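Local atomic coordinates of cytosol aminopeptidase (Staphylococcus aureus subsp. aureus, PDB entry 3KZW), a protein that probably removes amino-terminal residues from peptides as a metal-dependent leucyl aminopeptidase, working as an assembly of six subunits. Residues Cys151-Asp163 against Ile194-Asn208. Residues are numbered along the deposited sequence; the frame is centred on the assembly and turned at random.
Sequences CGIQSERATYEFD and ISIGQSINLARDFSN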
loop_
_atom_site.group_PDB
_atom_site.type_symbol
_atom_site.label_atom_id
_atom_site.label_comp_id
_atom_site.label_asym_id
_atom_site.label_seq_id
_atom_site.Cartn_x
_atom_site.Cartn_y
_atom_site.Cartn_z
ATOM N N CYS A 151 -30.526 26.770 27.043
ATOM C CA CYS A 151 -30.605 28.118 26.484
ATOM C C CYS A 151 -29.297 28.883 26.684
ATOM O O CYS A 151 -28.777 29.493 25.745
ATOM C CB CYS A 151 -31.771 28.885 27.114
ATOM S SG CYS A 151 -32.123 30.488 26.360
ATOM N N GLY A 152 -28.766 28.832 27.904
ATOM C CA GLY A 152 -27.514 29.503 28.249
ATOM C C GLY A 152 -26.294 28.961 27.519
ATOM O O GLY A 152 -25.487 29.734 26.997
ATOM N N ILE A 153 -26.161 27.634 27.487
ATOM C CA ILE A 153 -25.024 26.975 26.836
ATOM C C ILE A 153 -25.000 27.260 25.335
ATOM O O ILE A 153 -23.980 27.698 24.796
ATOM C CB ILE A 153 -25.010 25.438 27.087
ATOM C CG1 ILE A 153 -24.864 25.134 28.582
ATOM C CG2 ILE A 153 -23.874 24.767 26.307
ATOM C CD1 ILE A 153 -25.224 23.705 28.973
ATOM N N GLN A 154 -26.134 27.029 24.675
ATOM C CA GLN A 154 -26.232 27.170 23.223
ATOM C C GLN A 154 -26.089 28.608 22.731
ATOM O O GLN A 154 -25.712 28.834 21.583
ATOM C CB GLN A 154 -27.534 26.554 22.695
ATOM C CG GLN A 154 -27.673 25.048 22.912
ATOM C CD GLN A 154 -26.578 24.242 22.241
ATOM O OE1 GLN A 154 -25.438 24.214 22.702
ATOM N NE2 GLN A 154 -26.927 23.562 21.156
ATOM N N SER A 155 -26.377 29.575 23.600
ATOM C CA SER A 155 -26.218 30.990 23.255
ATOM C C SER A 155 -24.755 31.337 22.978
ATOM O O SER A 155 -24.460 32.317 22.295
ATOM C CB SER A 155 -26.790 31.891 24.354
ATOM O OG SER A 155 -25.988 31.854 25.521
ATOM N N GLU A 156 -23.848 30.521 23.511
ATOM C CA GLU A 156 -22.414 30.698 23.300
ATOM C C GLU A 156 -21.823 29.595 22.424
ATOM O O GLU A 156 -21.046 29.876 21.511
ATOM C CB GLU A 156 -21.673 30.753 24.641
ATOM C CG GLU A 156 -21.996 31.972 25.500
ATOM C CD GLU A 156 -21.382 33.265 24.972
ATOM O OE1 GLU A 156 -20.425 33.203 24.165
ATOM O OE2 GLU A 156 -21.856 34.351 25.373
ATOM N N ARG A 157 -22.203 28.349 22.700
ATOM C CA ARG A 157 -21.617 27.191 22.024
ATOM C C ARG A 157 -22.021 27.073 20.552
ATOM O O ARG A 157 -21.176 26.796 19.697
ATOM C CB ARG A 157 -21.926 25.892 22.776
ATOM C CG ARG A 157 -21.202 24.681 22.196
ATOM C CD ARG A 157 -21.264 23.455 23.079
ATOM N NE ARG A 157 -22.623 22.949 23.229
ATOM C CZ ARG A 157 -22.929 21.678 23.483
ATOM N NH1 ARG A 157 -21.968 20.761 23.600
ATOM N NH2 ARG A 157 -24.204 21.321 23.614
ATOM N N ALA A 158 -23.303 27.285 20.263
ATOM C CA ALA A 158 -23.824 27.135 18.904
ATOM C C ALA A 158 -23.395 28.273 17.980
ATOM O O ALA A 158 -23.315 28.094 16.763
ATOM C CB ALA A 158 -25.338 27.017 18.926
ATOM N N THR A 159 -23.115 29.434 18.567
ATOM C CA THR A 159 -22.790 30.640 17.805
ATOM C C THR A 159 -21.284 30.887 17.700
ATOM O O THR A 159 -20.852 31.941 17.229
ATOM C CB THR A 159 -23.456 31.879 18.426
ATOM O OG1 THR A 159 -22.988 32.046 19.770
ATOM C CG2 THR A 159 -24.968 31.727 18.434
ATOM N N TYR A 160 -20.494 29.910 18.136
ATOM C CA TYR A 160 -19.040 30.020 18.147
ATOM C C TYR A 160 -18.464 30.123 16.736
ATOM O O TYR A 160 -18.928 29.452 15.813
ATOM C CB TYR A 160 -18.427 28.827 18.890
ATOM C CG TYR A 160 -16.915 28.759 18.856
ATOM C CD1 TYR A 160 -16.145 29.527 19.725
ATOM C CD2 TYR A 160 -16.256 27.917 17.961
ATOM C CE1 TYR A 160 -14.757 29.467 19.701
ATOM C CE2 TYR A 160 -14.867 27.850 17.927
ATOM C CZ TYR A 160 -14.126 28.626 18.798
ATOM O OH TYR A 160 -12.755 28.562 18.771
ATOM N N GLU A 161 -17.464 30.986 16.581
ATOM C CA GLU A 161 -16.684 31.057 15.349
ATOM C C GLU A 161 -15.238 31.457 15.621
ATOM O O GLU A 161 -14.965 32.260 16.517
ATOM C CB GLU A 161 -17.339 31.981 14.309
ATOM C CG GLU A 161 -17.643 33.398 14.787
ATOM C CD GLU A 161 -18.396 34.232 13.749
ATOM O OE1 GLU A 161 -18.071 34.145 12.539
ATOM O OE2 GLU A 161 -19.310 34.984 14.153
ATOM N N PHE A 162 -14.321 30.870 14.855
ATOM C CA PHE A 162 -12.896 31.170 14.956
ATOM C C PHE A 162 -12.427 31.853 13.666
ATOM O O PHE A 162 -11.925 31.205 12.743
ATOM C CB PHE A 162 -12.101 29.885 15.233
ATOM C CG PHE A 162 -10.691 30.124 15.697
ATOM C CD1 PHE A 162 -10.420 30.375 17.036
ATOM C CD2 PHE A 162 -9.631 30.085 14.797
ATOM C CE1 PHE A 162 -9.116 30.593 17.471
ATOM C CE2 PHE A 162 -8.325 30.304 15.224
ATOM C CZ PHE A 162 -8.067 30.558 16.564
ATOM N N ASP A 163 -12.617 33.169 13.609
ATOM C CA ASP A 163 -12.309 33.951 12.411
ATOM C C ASP A 163 -11.165 34.943 12.643
ATOM O O ASP A 163 -11.045 35.949 11.940
ATOM C CB ASP A 163 -13.570 34.664 11.890
ATOM C CG ASP A 163 -14.180 35.631 12.913
ATOM O OD1 ASP A 163 -13.882 35.517 14.127
ATOM O OD2 ASP A 163 -14.971 36.512 12.495
ATOM N N ILE A 194 -24.316 30.082 30.250
ATOM C CA ILE A 194 -23.421 30.962 29.496
ATOM C C ILE A 194 -21.958 30.745 29.884
ATOM O O ILE A 194 -21.091 30.635 29.013
ATOM C CB ILE A 194 -23.813 32.455 29.664
ATOM C CG1 ILE A 194 -25.138 32.744 28.953
ATOM C CG2 ILE A 194 -22.716 33.379 29.129
ATOM C CD1 ILE A 194 -25.785 34.058 29.344
ATOM N N SER A 195 -21.697 30.669 31.188
ATOM C CA SER A 195 -20.339 30.484 31.697
ATOM C C SER A 195 -19.770 29.110 31.337
ATOM O O SER A 195 -18.562 28.974 31.128
ATOM C CB SER A 195 -20.279 30.731 33.208
ATOM O OG SER A 195 -21.145 29.855 33.904
ATOM N N ILE A 196 -20.641 28.105 31.257
ATOM C CA ILE A 196 -20.248 26.769 30.796
ATOM C C ILE A 196 -19.924 26.808 29.300
ATOM O O ILE A 196 -18.897 26.281 28.866
ATOM C CB ILE A 196 -21.336 25.699 31.109
ATOM C CG1 ILE A 196 -21.409 25.441 32.618
ATOM C CG2 ILE A 196 -21.060 24.395 30.358
ATOM C CD1 ILE A 196 -22.596 24.601 33.062
ATOM N N GLY A 197 -20.802 27.447 28.529
ATOM C CA GLY A 197 -20.622 27.609 27.089
ATOM C C GLY A 197 -19.356 28.364 26.730
ATOM O O GLY A 197 -18.658 28.000 25.779
ATOM N N GLN A 198 -19.058 29.413 27.494
ATOM C CA GLN A 198 -17.835 30.199 27.300
ATOM C C GLN A 198 -16.576 29.424 27.690
ATOM O O GLN A 198 -15.497 29.678 27.152
ATOM C CB GLN A 198 -17.908 31.518 28.069
ATOM C CG GLN A 198 -18.775 32.563 27.398
ATOM C CD GLN A 198 -18.776 33.896 28.119
ATOM O OE1 GLN A 198 -18.154 34.053 29.173
ATOM N NE2 GLN A 198 -19.482 34.869 27.553
ATOM N N SER A 199 -16.723 28.483 28.621
ATOM C CA SER A 199 -15.630 27.595 29.008
ATOM C C SER A 199 -15.320 26.597 27.898
ATOM O O SER A 199 -14.155 26.262 27.666
ATOM C CB SER A 199 -15.965 26.856 30.303
ATOM O OG SER A 199 -16.160 27.769 31.365
ATOM N N ILE A 200 -16.368 26.129 27.219
ATOM C CA ILE A 200 -16.230 25.232 26.069
ATOM C C ILE A 200 -15.538 25.959 24.917
ATOM O O ILE A 200 -14.646 25.404 24.269
ATOM C CB ILE A 200 -17.603 24.658 25.623
ATOM C CG1 ILE A 200 -18.162 23.725 26.708
ATOM C CG2 ILE A 200 -17.482 23.916 24.292
ATOM C CD1 ILE A 200 -19.629 23.380 26.553
ATOM N N ASN A 201 -15.940 27.207 24.690
ATOM C CA ASN A 201 -15.350 28.040 23.646
ATOM C C ASN A 201 -13.898 28.412 23.921
ATOM O O ASN A 201 -13.116 28.596 22.989
ATOM C CB ASN A 201 -16.197 29.296 23.415
ATOM C CG ASN A 201 -17.538 28.989 22.765
ATOM O OD1 ASN A 201 -17.809 27.854 22.368
ATOM N ND2 ASN A 201 -18.383 30.005 22.648
ATOM N N LEU A 202 -13.545 28.522 25.200
ATOM C CA LEU A 202 -12.165 28.782 25.600
ATOM C C LEU A 202 -11.277 27.608 25.204
ATOM O O LEU A 202 -10.173 27.804 24.696
ATOM C CB LEU A 202 -12.066 29.047 27.109
ATOM C CG LEU A 202 -10.662 29.268 27.695
ATOM C CD1 LEU A 202 -10.063 30.599 27.247
ATOM C CD2 LEU A 202 -10.685 29.177 29.210
ATOM N N ALA A 203 -11.776 26.395 25.443
ATOM C CA ALA A 203 -11.090 25.167 25.055
ATOM C C ALA A 203 -10.962 25.080 23.534
ATOM O O ALA A 203 -9.905 24.711 23.011
ATOM C CB ALA A 203 -11.825 23.958 25.606
ATOM N N ARG A 204 -12.044 25.434 22.840
ATOM C CA ARG A 204 -12.079 25.462 21.380
ATOM C C ARG A 204 -11.049 26.421 20.795
ATOM O O ARG A 204 -10.412 26.106 19.790
ATOM C CB ARG A 204 -13.470 25.859 20.887
ATOM C CG ARG A 204 -14.496 24.751 20.905
ATOM C CD ARG A 204 -15.864 25.317 20.601
ATOM N NE ARG A 204 -16.807 24.291 20.176
ATOM C CZ ARG A 204 -18.096 24.505 19.939
ATOM N NH1 ARG A 204 -18.620 25.713 20.090
ATOM N NH2 ARG A 204 -18.869 23.502 19.556
ATOM N N ASP A 205 -10.899 27.587 21.423
ATOM C CA ASP A 205 -9.937 28.598 20.982
ATOM C C ASP A 205 -8.501 28.079 21.018
ATOM O O ASP A 205 -7.739 28.286 20.071
ATOM C CB ASP A 205 -10.068 29.878 21.814
ATOM C CG ASP A 205 -11.195 30.784 21.332
ATOM O OD1 ASP A 205 -11.751 30.545 20.236
ATOM O OD2 ASP A 205 -11.519 31.752 22.055
ATOM N N PHE A 206 -8.142 27.399 22.104
ATOM C CA PHE A 206 -6.824 26.785 22.224
ATOM C C PHE A 206 -6.616 25.699 21.174
ATOM O O PHE A 206 -5.535 25.582 20.605
ATOM C CB PHE A 206 -6.610 26.205 23.626
ATOM C CG PHE A 206 -6.303 27.237 24.675
ATOM C CD1 PHE A 206 -5.211 28.090 24.538
ATOM C CD2 PHE A 206 -7.094 27.340 25.818
ATOM C CE1 PHE A 206 -4.922 29.043 25.514
ATOM C CE2 PHE A 206 -6.813 28.288 26.800
ATOM C CZ PHE A 206 -5.723 29.143 26.646
ATOM N N SER A 207 -7.660 24.915 20.922
ATOM C CA SER A 207 -7.592 23.811 19.972
ATOM C C SER A 207 -7.478 24.291 18.524
ATOM O O SER A 207 -6.714 23.732 17.741
ATOM C CB SER A 207 -8.804 22.894 20.134
ATOM O OG SER A 207 -8.886 22.384 21.453
ATOM N N ASN A 208 -8.233 25.331 18.183
ATOM C CA ASN A 208 -8.235 25.885 16.831
ATOM C C ASN A 208 -6.965 26.655 16.479
ATOM O O ASN A 208 -6.671 26.870 15.304
ATOM C CB ASN A 208 -9.463 26.776 16.615
ATOM C CG ASN A 208 -10.670 26.002 16.125
ATOM O OD1 ASN A 208 -10.563 25.158 15.230
ATOM N ND2 ASN A 208 -11.833 26.296 16.698
#
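The Tyr-160 ring lies alongside Asn-201 and Arg-204 of helix 188-208, with CG anti to the backbone N (chi1 174°), which carries its hydroxyl to Asp-205. Its OH donates to OD1 of Asp-205 at 2.7 Å, on the anti side of the carboxylate. The same OH accepts from ND2 of Asn-208 at 3.2 Å, and that amide is nearly coplanar with the ring. CD of Arg-204 packs over one ring face in a CH-pi contact, 3.8 Å from the centroid.

The side chains of helix 188-208 also bind the carbonyls of Glu-156 and Arg-157. NH1 of Arg-204 meets Arg-157 O at 2.8 Å, in the carbonyl plane and on a lone pair. ND2 of Asn-201 donates almost straight to Glu-156 O at 2.9 Å, but from above the carbonyl plane. NE and NH2 of Arg-204 are held by the carbonyls of Pro-500 and Asn-495. Further along, CB of Asn-208 sits over the centre of the Phe-162 ring, 3.6 Å from its centroid.

At the other end, Glu-156 is a knob among Ile-194, Gly-197, Gln-198 and Asn-201. Its OE2 binds Ala-24 N and, weakly, NE2 of Gln-198, whose OE1 is bound by NH2 of Arg-322. The backbones pass closely at Gly-152 and Gly-197. The axes of 151-157 and 194-208 approach to 6.9 Å and cross at -33°. This is close helix packing at glycines, joining helices 144-157 and 188-208 between the N-terminal and catalytic parts.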